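Local atomic coordinates of N-(5'-phosphoribosyl)anthranilate isomerase (Thermococcus kodakarensis, PDB entry 5LHF), a protein that catalyses the isomerisation of N-(5-phospho-beta-D-ribosyl)anthranilate to 1-(2-carboxyphenylamino)-1-deoxy-D-ribulose 5-phosphate, the third step of tryptophan synthesis from chorismate. Residues Tyr56-Met61 with Gln80-Met85; Phe105-Glu110 with Arg144-Val149; Leu134-Val139 with Val160-Leu165. One frame throughout, in Å; residues are numbered along the deposited sequence.

Interaction 1. Residues Tyr56-Met61 with Gln80-Met85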
loop_
_atom_site.group_PDB
_atom_site.type_symbol
_atom_site.label_atom_id
_atom_site.label_comp_id
_atom_site.label_asym_id
_atom_site.label_seq_id
_atom_site.Cartn_x
_atom_site.Cartn_y
_atom_site.Cartn_z
ATOM N N TYR A 56 -6.983 -5.614 0.770
ATOM C CA TYR A 56 -5.949 -5.883 1.763
ATOM C C TYR A 56 -6.420 -5.521 3.163
ATOM O O TYR A 56 -6.990 -4.450 3.375
ATOM C CB TYR A 56 -4.682 -5.094 1.414
ATOM C CG TYR A 56 -3.971 -5.671 0.216
ATOM C CD1 TYR A 56 -4.386 -5.369 -1.079
ATOM C CD2 TYR A 56 -2.897 -6.527 0.383
ATOM C CE1 TYR A 56 -3.745 -5.921 -2.177
ATOM C CE2 TYR A 56 -2.254 -7.074 -0.679
ATOM C CZ TYR A 56 -2.666 -6.770 -1.965
ATOM O OH TYR A 56 -1.987 -7.358 -3.017
ATOM N N LEU A 57 -6.165 -6.417 4.118
ATOM C CA LEU A 57 -6.246 -6.075 5.537
ATOM C C LEU A 57 -4.957 -5.352 5.886
ATOM O O LEU A 57 -3.889 -5.973 5.915
ATOM C CB LEU A 57 -6.420 -7.332 6.388
ATOM C CG LEU A 57 -6.766 -7.131 7.873
ATOM C CD1 LEU A 57 -8.156 -6.494 8.033
ATOM C CD2 LEU A 57 -6.687 -8.464 8.629
ATOM N N VAL A 58 -5.041 -4.041 6.115
ATOM C CA VAL A 58 -3.864 -3.186 6.252
ATOM C C VAL A 58 -3.633 -2.890 7.728
ATOM O O VAL A 58 -4.552 -2.427 8.419
ATOM C CB VAL A 58 -4.050 -1.872 5.478
ATOM C CG1 VAL A 58 -2.813 -1.010 5.616
ATOM C CG2 VAL A 58 -4.424 -2.132 3.994
ATOM N N SER A 59 -2.408 -3.104 8.207
ATOM C CA SER A 59 -2.168 -2.846 9.623
ATOM C C SER A 59 -0.688 -2.681 9.929
ATOM O O SER A 59 0.189 -3.206 9.233
ATOM C CB SER A 59 -2.745 -3.961 10.498
ATOM O OG SER A 59 -2.638 -3.611 11.880
ATOM N N THR A 60 -0.435 -1.983 11.031
ATOM C CA THR A 60 0.895 -1.869 11.608
ATOM C C THR A 60 1.128 -2.868 12.729
ATOM O O THR A 60 2.164 -2.792 13.400
ATOM C CB THR A 60 1.111 -0.455 12.134
ATOM O OG1 THR A 60 0.092 -0.171 13.099
ATOM C CG2 THR A 60 1.025 0.552 10.990
ATOM N N MET A 61 0.185 -3.785 12.958
ATOM C CA MET A 61 0.390 -4.863 13.915
ATOM C C MET A 61 1.776 -5.468 13.751
ATOM O O MET A 61 2.264 -5.646 12.633
ATOM C CB MET A 61 -0.678 -5.941 13.738
ATOM C CG MET A 61 -1.972 -5.597 14.423
ATOM S SD MET A 61 -3.241 -6.817 14.110
ATOM C CE MET A 61 -3.489 -6.729 12.334
ATOM N N GLN A 80 -1.580 -6.399 4.189
ATOM C CA GLN A 80 -0.530 -5.413 3.953
ATOM C C GLN A 80 0.146 -5.172 5.291
ATOM O O GLN A 80 -0.459 -4.607 6.208
ATOM C CB GLN A 80 -1.089 -4.125 3.362
ATOM C CG GLN A 80 -0.081 -2.969 3.297
ATOM C CD GLN A 80 -0.545 -1.870 2.350
ATOM O OE1 GLN A 80 -1.264 -2.124 1.386
ATOM N NE2 GLN A 80 -0.209 -0.640 2.674
ATOM N N VAL A 81 1.394 -5.607 5.397
ATOM C CA VAL A 81 2.147 -5.537 6.645
ATOM C C VAL A 81 2.946 -4.239 6.629
ATOM O O VAL A 81 3.921 -4.103 5.881
ATOM C CB VAL A 81 3.047 -6.764 6.810
ATOM C CG1 VAL A 81 3.929 -6.647 8.049
ATOM C CG2 VAL A 81 2.197 -8.011 6.892
ATOM N N HIS A 82 2.500 -3.274 7.431
ATOM C CA HIS A 82 3.110 -1.958 7.604
ATOM C C HIS A 82 3.983 -1.918 8.844
ATOM O O HIS A 82 3.895 -0.988 9.650
ATOM C CB HIS A 82 2.028 -0.887 7.695
ATOM C CG HIS A 82 1.864 -0.076 6.451
ATOM N ND1 HIS A 82 2.719 0.951 6.117
ATOM C CD2 HIS A 82 0.937 -0.127 5.470
ATOM C CE1 HIS A 82 2.336 1.486 4.974
ATOM N NE2 HIS A 82 1.254 0.851 4.562
ATOM N N SER A 83 4.797 -2.947 9.041
ATOM C CA SER A 83 5.643 -3.063 10.215
ATOM C C SER A 83 6.815 -3.951 9.844
ATOM O O SER A 83 6.842 -4.554 8.768
ATOM C CB SER A 83 4.889 -3.633 11.420
ATOM O OG SER A 83 4.889 -5.049 11.396
ATOM N N ASP A 84 7.795 -4.016 10.742
ATOM C CA ASP A 84 8.989 -4.831 10.530
ATOM C C ASP A 84 8.892 -6.162 11.263
ATOM O O ASP A 84 9.851 -6.617 11.892
ATOM C CB ASP A 84 10.246 -4.062 10.940
ATOM C CG ASP A 84 10.115 -3.396 12.297
ATOM O OD1 ASP A 84 9.473 -3.984 13.190
ATOM O OD2 ASP A 84 10.652 -2.281 12.471
ATOM N N MET A 85 7.717 -6.783 11.212
ATOM C CA MET A 85 7.558 -8.156 11.662
ATOM C C MET A 85 8.488 -9.069 10.869
ATOM O O MET A 85 8.749 -8.846 9.684
ATOM C CB MET A 85 6.099 -8.586 11.493
ATOM C CG MET A 85 5.759 -9.968 12.002
ATOM S SD MET A 85 3.961 -10.245 11.938
ATOM C CE MET A 85 3.655 -9.904 10.205
#
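Val58 pairs with Gln80 and Ser59 with Val81 in a parallel ladder, the touching parts of the two chains running 20° apart. Three backbone bonds hold it: Gln80 N to Leu57 O (2.9 Å), Ser59 N to Gln80 O (3.2 Å) and His82 N to Ser59 O (2.9 Å). Val58 and Gln80 lie side by side and point the same way. With CG anti to the backbone N (chi1 171°) and the chain extended beyond it, Gln80 runs along both methyls of its neighbour. Val58 CG2 rests on Gln80 CB at 3.9 Å. Val58 CG1 faces the amide end and also meets His82 CD2 at 3.9 Å. The amide oxygen OE1 of Gln80 takes a hydrogen bond from Lys7. Tyr56 brings its ring edge, at CD2, toward Gln80 N. Past the strand ends, Thr60 CG2 lies 3.7 Å from His82 CB. Ser83 OG donates to Met61 O at 3.0 Å, and Trp67 of helix 64-74 donates to the same carbonyl. On the face of the sheet opposite Val58 and Gln80, Ser59 OG accepts from Met61 N (3.0 Å) in an ST turn and is also bonded to Val31 O. This is the strand pair of a beta-alpha-beta unit, strand 55-59, helix 64-74 and strand 78-81, the repeating element of a TIM barrel.

Interaction 2. Residues Phe105-Glu110 with Arg144-Val149; sequences FMVPRE and RHDYRV
Arg109 sets its CG beside the backbone N (chi1 -73°) and then runs extended to NE, which brings its guanidinium group to Asp146. The two side chains cross at about a right angle. The salt bridge is side-on: Arg109 NE bonds Asp146 OD1 at 3.0 Å, on the syn side, and Arg109 NH2 bonds Asp146 OD2 at 2.9 Å from above the carboxylate plane. Arg109 NH2 also donates to Val139 O. The two flat groups are turned 45° against each other. His145, its ring swung anti to its own N (chi1 161°), gives OD1 a second donor, ND1 at 3.1 Å in the ring plane. The edge of that ring also meets the loop, with Pro108 O 3.2 Å from His145 CE1. A water donates to both Val107 O and Asp146 OD2. OD2 further accepts from Gly138 N, and this many donors would probably favour the charged carboxylate. Val107 CG1 packs on Val149 CG1 at 3.8 Å. The contact thus ties the loop after strand 100-106 to the first turns of helix 143-156. Helix 114-126 flanks it through Arg120 on Pro108, and on another side of helix 143-156 Tyr147 meets Trp176 of helix 170-177 edge-to-face.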
loop_
_atom_site.group_PDB
_atom_site.type_symbol
_atom_site.label_atom_id
_atom_site.label_comp_id
_atom_site.label_asym_id
_atom_site.label_seq_id
_atom_site.Cartn_x
_atom_site.Cartn_y
_atom_site.Cartn_z
ATOM N N PHE A 105 7.582 -0.823 3.084
ATOM C CA PHE A 105 8.900 -0.402 3.542
ATOM C C PHE A 105 8.974 1.117 3.550
ATOM O O PHE A 105 8.595 1.764 2.570
ATOM C CB PHE A 105 10.018 -0.945 2.637
ATOM C CG PHE A 105 10.154 -2.436 2.658
ATOM C CD1 PHE A 105 10.982 -3.058 3.581
ATOM C CD2 PHE A 105 9.451 -3.220 1.758
ATOM C CE1 PHE A 105 11.107 -4.437 3.600
ATOM C CE2 PHE A 105 9.577 -4.599 1.770
ATOM C CZ PHE A 105 10.411 -5.208 2.694
ATOM N N MET A 106 9.482 1.684 4.639
ATOM C CA MET A 106 9.798 3.104 4.637
ATOM C C MET A 106 11.043 3.348 3.791
ATOM O O MET A 106 11.965 2.528 3.758
ATOM C CB MET A 106 10.017 3.612 6.062
ATOM C CG MET A 106 8.765 3.635 6.929
ATOM S SD MET A 106 9.099 4.179 8.623
ATOM C CE MET A 106 10.255 2.917 9.160
ATOM N N VAL A 107 11.057 4.468 3.080
ATOM C CA VAL A 107 12.231 4.818 2.283
ATOM C C VAL A 107 13.243 5.505 3.195
ATOM O O VAL A 107 12.982 6.614 3.684
ATOM C CB VAL A 107 11.856 5.710 1.092
ATOM C CG1 VAL A 107 13.089 6.001 0.261
ATOM C CG2 VAL A 107 10.765 5.051 0.263
ATOM N N PRO A 108 14.395 4.888 3.458
ATOM C CA PRO A 108 15.352 5.481 4.399
ATOM C C PRO A 108 15.924 6.792 3.881
ATOM O O PRO A 108 16.043 7.013 2.673
ATOM C CB PRO A 108 16.451 4.414 4.516
ATOM C CG PRO A 108 15.857 3.155 3.953
ATOM C CD PRO A 108 14.859 3.595 2.929
ATOM N N ARG A 109 16.293 7.662 4.817
ATOM C CA ARG A 109 16.946 8.931 4.510
ATOM C C ARG A 109 18.233 9.061 5.314
ATOM O O ARG A 109 18.476 10.061 5.992
ATOM C CB ARG A 109 16.020 10.112 4.789
ATOM C CG ARG A 109 14.879 10.284 3.779
ATOM C CD ARG A 109 13.920 11.368 4.260
ATOM N NE ARG A 109 12.796 11.575 3.358
ATOM C CZ ARG A 109 11.917 12.561 3.491
ATOM N NH1 ARG A 109 12.040 13.423 4.493
ATOM N NH2 ARG A 109 10.920 12.692 2.622
ATOM N N GLU A 110 19.076 8.033 5.252
ATOM C CA GLU A 110 20.295 7.979 6.045
ATOM C C GLU A 110 21.518 8.517 5.307
ATOM O O GLU A 110 22.600 8.594 5.902
ATOM C CB GLU A 110 20.560 6.541 6.498
ATOM C CG GLU A 110 19.420 5.917 7.281
ATOM C CD GLU A 110 18.953 6.793 8.427
ATOM O OE1 GLU A 110 19.811 7.395 9.109
ATOM O OE2 GLU A 110 17.725 6.883 8.646
ATOM N N ARG A 144 11.967 14.336 -2.854
ATOM C CA ARG A 144 12.696 14.131 -4.101
ATOM C C ARG A 144 13.776 13.067 -3.932
ATOM O O ARG A 144 13.985 12.230 -4.818
ATOM C CB ARG A 144 13.301 15.452 -4.582
ATOM C CG ARG A 144 12.306 16.354 -5.311
ATOM C CD ARG A 144 12.914 17.700 -5.697
ATOM N NE ARG A 144 13.812 17.614 -6.849
ATOM C CZ ARG A 144 13.443 17.844 -8.105
ATOM N NH1 ARG A 144 12.187 18.173 -8.381
ATOM N NH2 ARG A 144 14.329 17.744 -9.089
ATOM N N HIS A 145 14.469 13.088 -2.792
ATOM C CA HIS A 145 15.427 12.036 -2.472
ATOM C C HIS A 145 14.750 10.674 -2.416
ATOM O O HIS A 145 15.320 9.666 -2.853
ATOM C CB HIS A 145 16.099 12.357 -1.138
ATOM C CG HIS A 145 16.761 11.182 -0.486
ATOM N ND1 HIS A 145 16.067 10.250 0.257
ATOM C CD2 HIS A 145 18.060 10.804 -0.443
ATOM C CE1 HIS A 145 16.907 9.340 0.714
ATOM N NE2 HIS A 145 18.124 9.654 0.304
ATOM N N ASP A 146 13.540 10.619 -1.858
ATOM C CA ASP A 146 12.835 9.346 -1.756
ATOM C C ASP A 146 12.493 8.790 -3.133
ATOM O O ASP A 146 12.589 7.580 -3.356
ATOM C CB ASP A 146 11.578 9.506 -0.903
ATOM C CG ASP A 146 11.890 9.858 0.545
ATOM O OD1 ASP A 146 13.083 9.923 0.905
ATOM O OD2 ASP A 146 10.932 10.056 1.323
ATOM N N TYR A 147 12.097 9.658 -4.071
ATOM C CA TYR A 147 11.854 9.200 -5.440
ATOM C C TYR A 147 13.125 8.639 -6.078
ATOM O O TYR A 147 13.077 7.640 -6.806
ATOM C CB TYR A 147 11.311 10.341 -6.302
ATOM C CG TYR A 147 9.875 10.769 -6.050
ATOM C CD1 TYR A 147 9.015 10.033 -5.242
ATOM C CD2 TYR A 147 9.383 11.932 -6.633
ATOM C CE1 TYR A 147 7.696 10.456 -5.028
ATOM C CE2 TYR A 147 8.076 12.355 -6.426
ATOM C CZ TYR A 147 7.244 11.625 -5.630
ATOM O OH TYR A 147 5.954 12.074 -5.450
ATOM N N ARG A 148 14.272 9.279 -5.840
ATOM C CA ARG A 148 15.514 8.784 -6.433
ATOM C C ARG A 148 15.869 7.403 -5.907
ATOM O O ARG A 148 16.351 6.547 -6.660
ATOM C CB ARG A 148 16.660 9.754 -6.157
ATOM C CG ARG A 148 16.525 11.065 -6.859
ATOM C CD ARG A 148 17.451 12.080 -6.240
ATOM N NE ARG A 148 16.987 13.445 -6.442
ATOM C CZ ARG A 148 17.118 14.120 -7.575
ATOM N NH1 ARG A 148 17.697 13.560 -8.622
ATOM N NH2 ARG A 148 16.668 15.355 -7.659
ATOM N N VAL A 149 15.660 7.173 -4.608
ATOM C CA VAL A 149 15.865 5.843 -4.047
ATOM C C VAL A 149 14.901 4.853 -4.683
ATOM O O VAL A 149 15.298 3.769 -5.131
ATOM C CB VAL A 149 15.700 5.876 -2.517
ATOM C CG1 VAL A 149 15.749 4.458 -1.942
ATOM C CG2 VAL A 149 16.763 6.769 -1.880
HETATM O O HOH W 1 11.080 8.598 3.619
#

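Interaction 3. Residues Leu134-Val139 with Val160-Leu165; sequences LLDTGV and VLAGGL
Leu134 opens the pairing opposite Val160, in two parallel strand segments inclined at 20°. Its CD2 methyl packs on Ala162 CB at 3.6 Å, and its CD1 meets Val160 CG1 at 4.1 Å. Leu135 uses both backbone groups: its N donates to Val160 O (2.9 Å) and its O accepts from Ala162 N (2.9 Å). Its side chain goes to the other face of the sheet, against Ser150 and Ile153. Asp136 pairs with Ala162 and leans its carboxylate over the backbone beyond, with OD2 3.6 Å from Gly163 CA. Thr137 takes a double hold on one carbonyl. Thr137 N reaches Ala162 O at 3.0 Å from above the carbonyl plane, and Thr137 OG1 reaches it at 2.8 Å. The hydroxyl sits between the backbone N and carbonyl carbon (chi1 63°), which leaves CG2 to touch Leu161 CD1 at 3.6 Å. A valine in place of Thr137 would probably leave Ala162 O with one donor fewer and hold the two segments together less firmly. Gly163 has no room for a side chain, since a CB would clash with Thr137 O. Strand 132-136, helix 143-156 and strand 160-162 form a beta-alpha-beta unit of the TIM barrel, and the helix covers Leu135. Helix 170-177 covers Leu161 through Ala173 and Val177, while strand 181-184 meets Val160 and Ala162 through Asp183.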
loop_
_atom_site.group_PDB
_atom_site.type_symbol
_atom_site.label_atom_id
_atom_site.label_comp_id
_atom_site.label_asym_id
_atom_site.label_seq_id
_atom_site.Cartn_x
_atom_site.Cartn_y
_atom_site.Cartn_z
ATOM N N LEU A 134 5.645 -2.659 -1.336
ATOM C CA LEU A 134 5.187 -1.275 -1.330
ATOM C C LEU A 134 6.271 -0.387 -0.737
ATOM O O LEU A 134 6.832 -0.704 0.318
ATOM C CB LEU A 134 3.881 -1.124 -0.542
ATOM C CG LEU A 134 3.175 0.233 -0.596
ATOM C CD1 LEU A 134 1.633 0.043 -0.605
ATOM C CD2 LEU A 134 3.593 1.092 0.600
ATOM N N LEU A 135 6.566 0.717 -1.419
ATOM C CA LEU A 135 7.536 1.700 -0.948
ATOM C C LEU A 135 6.769 2.936 -0.486
ATOM O O LEU A 135 6.141 3.627 -1.297
ATOM C CB LEU A 135 8.558 2.052 -2.038
ATOM C CG LEU A 135 9.485 0.934 -2.532
ATOM C CD1 LEU A 135 10.563 1.456 -3.497
ATOM C CD2 LEU A 135 10.125 0.216 -1.360
ATOM N N ASP A 136 6.833 3.220 0.807
ATOM C CA ASP A 136 6.090 4.324 1.412
ATOM C C ASP A 136 6.999 5.550 1.503
ATOM O O ASP A 136 7.866 5.624 2.377
ATOM C CB ASP A 136 5.575 3.901 2.783
ATOM C CG ASP A 136 4.595 4.890 3.366
ATOM O OD1 ASP A 136 4.485 4.938 4.602
ATOM O OD2 ASP A 136 3.940 5.627 2.596
ATOM N N THR A 137 6.781 6.526 0.624
ATOM C CA THR A 137 7.619 7.718 0.539
ATOM C C THR A 137 7.164 8.796 1.525
ATOM O O THR A 137 5.997 8.862 1.915
ATOM C CB THR A 137 7.603 8.283 -0.880
ATOM O OG1 THR A 137 6.275 8.699 -1.212
ATOM C CG2 THR A 137 8.054 7.231 -1.875
ATOM N N GLY A 138 8.104 9.665 1.906
ATOM C CA GLY A 138 7.882 10.665 2.934
ATOM C C GLY A 138 7.532 12.039 2.389
ATOM O O GLY A 138 7.188 12.206 1.213
ATOM N N VAL A 139 7.644 13.050 3.260
ATOM C CA VAL A 139 7.174 14.400 2.943
ATOM C C VAL A 139 8.313 15.413 2.944
ATOM O O VAL A 139 9.484 15.050 3.086
ATOM C CB VAL A 139 6.068 14.834 3.923
ATOM C CG1 VAL A 139 4.884 13.896 3.808
ATOM C CG2 VAL A 139 6.607 14.878 5.373
ATOM N N VAL A 160 5.170 -1.169 -5.707
ATOM C CA VAL A 160 4.010 -0.291 -5.617
ATOM C C VAL A 160 4.462 0.979 -4.907
ATOM O O VAL A 160 4.918 0.924 -3.757
ATOM C CB VAL A 160 2.850 -0.957 -4.852
ATOM C CG1 VAL A 160 1.658 0.001 -4.734
ATOM C CG2 VAL A 160 2.424 -2.258 -5.523
ATOM N N LEU A 161 4.356 2.117 -5.584
ATOM C CA LEU A 161 4.765 3.399 -5.018
ATOM C C LEU A 161 3.615 4.012 -4.230
ATOM O O LEU A 161 2.484 4.080 -4.727
ATOM C CB LEU A 161 5.198 4.361 -6.124
ATOM C CG LEU A 161 5.759 5.722 -5.685
ATOM C CD1 LEU A 161 7.069 5.582 -4.923
ATOM C CD2 LEU A 161 5.923 6.641 -6.925
ATOM N N ALA A 162 3.906 4.471 -3.009
ATOM C CA ALA A 162 2.874 5.016 -2.131
ATOM C C ALA A 162 3.418 6.227 -1.390
ATOM O O ALA A 162 4.624 6.500 -1.389
ATOM C CB ALA A 162 2.379 3.972 -1.120
ATOM N N GLY A 163 2.509 6.939 -0.727
ATOM C CA GLY A 163 2.896 8.054 0.115
ATOM C C GLY A 163 2.614 9.414 -0.488
ATOM O O GLY A 163 3.358 9.887 -1.349
ATOM N N GLY A 164 1.531 10.047 -0.037
ATOM C CA GLY A 164 1.211 11.408 -0.427
ATOM C C GLY A 164 0.915 11.631 -1.894
ATOM O O GLY A 164 1.054 12.757 -2.367
ATOM N N LEU A 165 0.499 10.601 -2.628
ATOM C CA LEU A 165 0.166 10.772 -4.036
ATOM C C LEU A 165 -1.192 11.440 -4.177
ATOM O O LEU A 165 -2.112 11.174 -3.402
ATOM C CB LEU A 165 0.151 9.422 -4.752
ATOM C CG LEU A 165 1.511 8.746 -4.808
ATOM C CD1 LEU A 165 1.418 7.373 -5.487
ATOM C CD2 LEU A 165 2.526 9.662 -5.515
#

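In the fold
All three contacts belong to one eight-stranded parallel barrel. Interactions 1 and 3 pair neighbouring strands at different places round it, with centres 15 Å apart. They meet inside, where Gln80 NE2 lies 3.8 Å from Leu134 CD1. Interactions 2 and 3 are closer, 9 Å between centres. Phe105 N bonds Leu134 O at 2.9 Å between neighbouring strands 100-106 and 132-136; past them, Arg109 NH2 bonds Val139 O at 2.8 Å and joins the loops. Interactions 1 and 2 do not touch, their centres being 20 Å apart. The residues after the strands in all three interactions lie at the C-terminal end of the barrel, where TIM-barrel enzymes carry their active site.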